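Thymidylate synthase (Enterobacteria phage T4, PDB 1TIS) catalyses, as a homodimer, the reductive methylation of dUMP to dTMP, with methylenetetrahydrofolate as the one-carbon donor that leaves as dihydrofolate. Local coordinates at residues W87-N90 / Y91-Q94. Numbering follows the deposited sequence.
Sequences WDEN and YENQ
Trp87 opens the turn: its carbonyl O takes the backbone N-H of Tyr91 at 2.9 Å from N to O, the donor lying nearly in line with the C=O (173°). The indole turns from the helix into the interior; NE1 is hydrogen-bonded to Glu58 OE1 and the ring meets that of Trp61 edge-to-face. Asp88 O serves the next residue round the turn, with Glu92 N 2.9 Å from Asp88 O; a weaker, more bent bond from Tyr91 N also reaches this oxygen. The Tyr91 ring passes obliquely by it, CD2 being 4.0 Å from Asp88 O, and lies with the Asp88 side chain against Val69 of helix 69-77. Glu89 is the centre of an inverse gamma turn. Glu89 and Glu92 both bend at chi2, which lays their carboxylates near each other, planes 22° apart. The two acidic groups lie side by side on the exposed side, like charges that would be expected to disfavour each other. With chi1 at -155° the Asn90 amide is carried off the turn; ND2 makes a weak hydrogen bond to the C-terminal Val286 O. The Asn90 carbonyl O lies 3.4 Å from CB of Gln94, whose NE2 donates a hydrogen bond to Ala152 O. Asn93 turns OD1 back to Asn90, 3.5 Å from Asn90 O. The arrangement forms the first turns of the short helix 88-95, which widens to a pi-type turn at 91-94 and is kinked at Asn93 and Gln94. The side chain of Asn90 is about 6 Å from that of Ala285, and the side chain of Trp87 about 8 Å from that of Cys156, consistent with a place beside the probable folate and nucleophile sites of the thymidylate synthase fold.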
loop_
_atom_site.group_PDB
_atom_site.type_symbol
_atom_site.label_atom_id
_atom_site.label_comp_id
_atom_site.label_asym_id
_atom_site.label_seq_id
_atom_site.Cartn_x
_atom_site.Cartn_y
_atom_site.Cartn_z
ATOM N N TRP A 87 0.663 -16.897 17.870
ATOM C CA TRP A 87 2.054 -16.575 17.641
ATOM C C TRP A 87 2.983 -17.541 18.360
ATOM O O TRP A 87 4.195 -17.473 18.179
ATOM C CB TRP A 87 2.362 -15.129 18.093
ATOM C CG TRP A 87 1.927 -14.026 17.109
ATOM C CD1 TRP A 87 0.644 -13.599 17.161
ATOM C CD2 TRP A 87 2.682 -13.338 16.161
ATOM N NE1 TRP A 87 0.582 -12.650 16.276
ATOM C CE2 TRP A 87 1.747 -12.459 15.667
ATOM C CE3 TRP A 87 3.960 -13.266 15.622
ATOM C CZ2 TRP A 87 2.015 -11.530 14.688
ATOM C CZ3 TRP A 87 4.255 -12.332 14.632
ATOM C CH2 TRP A 87 3.289 -11.477 14.173
ATOM N N ASP A 88 2.490 -18.522 19.115
ATOM C CA ASP A 88 3.339 -19.450 19.849
ATOM C C ASP A 88 4.386 -20.204 19.056
ATOM O O ASP A 88 5.593 -20.069 19.298
ATOM C CB ASP A 88 2.484 -20.466 20.559
ATOM C CG ASP A 88 1.800 -19.916 21.787
ATOM O OD1 ASP A 88 2.357 -19.097 22.519
ATOM O OD2 ASP A 88 0.691 -20.348 22.017
ATOM N N GLU A 89 3.968 -21.000 18.085
ATOM C CA GLU A 89 4.925 -21.703 17.266
ATOM C C GLU A 89 5.157 -20.686 16.181
ATOM O O GLU A 89 4.495 -20.744 15.146
ATOM C CB GLU A 89 4.340 -22.987 16.673
ATOM C CG GLU A 89 4.728 -24.290 17.398
ATOM C CD GLU A 89 3.870 -24.704 18.596
ATOM O OE1 GLU A 89 2.641 -24.750 18.470
ATOM O OE2 GLU A 89 4.431 -24.998 19.653
ATOM N N ASN A 90 5.982 -19.684 16.525
ATOM C CA ASN A 90 6.392 -18.545 15.661
ATOM C C ASN A 90 7.423 -17.786 16.507
ATOM O O ASN A 90 8.522 -17.390 16.089
ATOM C CB ASN A 90 5.196 -17.601 15.303
ATOM C CG ASN A 90 5.362 -16.818 14.006
ATOM O OD1 ASN A 90 5.739 -15.658 14.019
ATOM N ND2 ASN A 90 5.100 -17.348 12.832
ATOM N N TYR A 91 7.077 -17.676 17.791
ATOM C CA TYR A 91 7.994 -17.233 18.814
ATOM C C TYR A 91 8.895 -18.435 19.032
ATOM O O TYR A 91 10.076 -18.310 18.716
ATOM C CB TYR A 91 7.209 -16.869 20.050
ATOM C CG TYR A 91 7.896 -17.094 21.366
ATOM C CD1 TYR A 91 9.079 -16.449 21.715
ATOM C CD2 TYR A 91 7.286 -17.982 22.222
ATOM C CE1 TYR A 91 9.650 -16.704 22.945
ATOM C CE2 TYR A 91 7.857 -18.237 23.451
ATOM C CZ TYR A 91 9.023 -17.596 23.789
ATOM O OH TYR A 91 9.556 -17.875 25.020
ATOM N N GLU A 92 8.418 -19.612 19.457
ATOM C CA GLU A 92 9.264 -20.802 19.672
ATOM C C GLU A 92 10.305 -21.211 18.633
ATOM O O GLU A 92 10.975 -22.229 18.809
ATOM C CB GLU A 92 8.400 -22.035 19.901
ATOM C CG GLU A 92 8.248 -22.330 21.379
ATOM C CD GLU A 92 6.835 -22.660 21.806
ATOM O OE1 GLU A 92 6.006 -22.906 20.929
ATOM O OE2 GLU A 92 6.582 -22.657 23.017
ATOM N N ASN A 93 10.372 -20.547 17.489
ATOM C CA ASN A 93 11.482 -20.757 16.622
ATOM C C ASN A 93 11.856 -19.393 16.093
ATOM O O ASN A 93 12.798 -18.900 16.701
ATOM C CB ASN A 93 11.154 -21.729 15.487
ATOM C CG ASN A 93 10.233 -21.178 14.446
ATOM O OD1 ASN A 93 9.255 -20.509 14.785
ATOM N ND2 ASN A 93 10.565 -21.361 13.178
ATOM N N GLN A 94 11.228 -18.637 15.176
ATOM C CA GLN A 94 11.809 -17.425 14.607
ATOM C C GLN A 94 12.281 -16.408 15.634
ATOM O O GLN A 94 13.444 -15.981 15.613
ATOM C CB GLN A 94 10.789 -16.799 13.679
ATOM C CG GLN A 94 10.631 -17.495 12.333
ATOM C CD GLN A 94 11.576 -17.003 11.224
ATOM O OE1 GLN A 94 12.465 -17.721 10.748
ATOM N NE2 GLN A 94 11.433 -15.772 10.740
#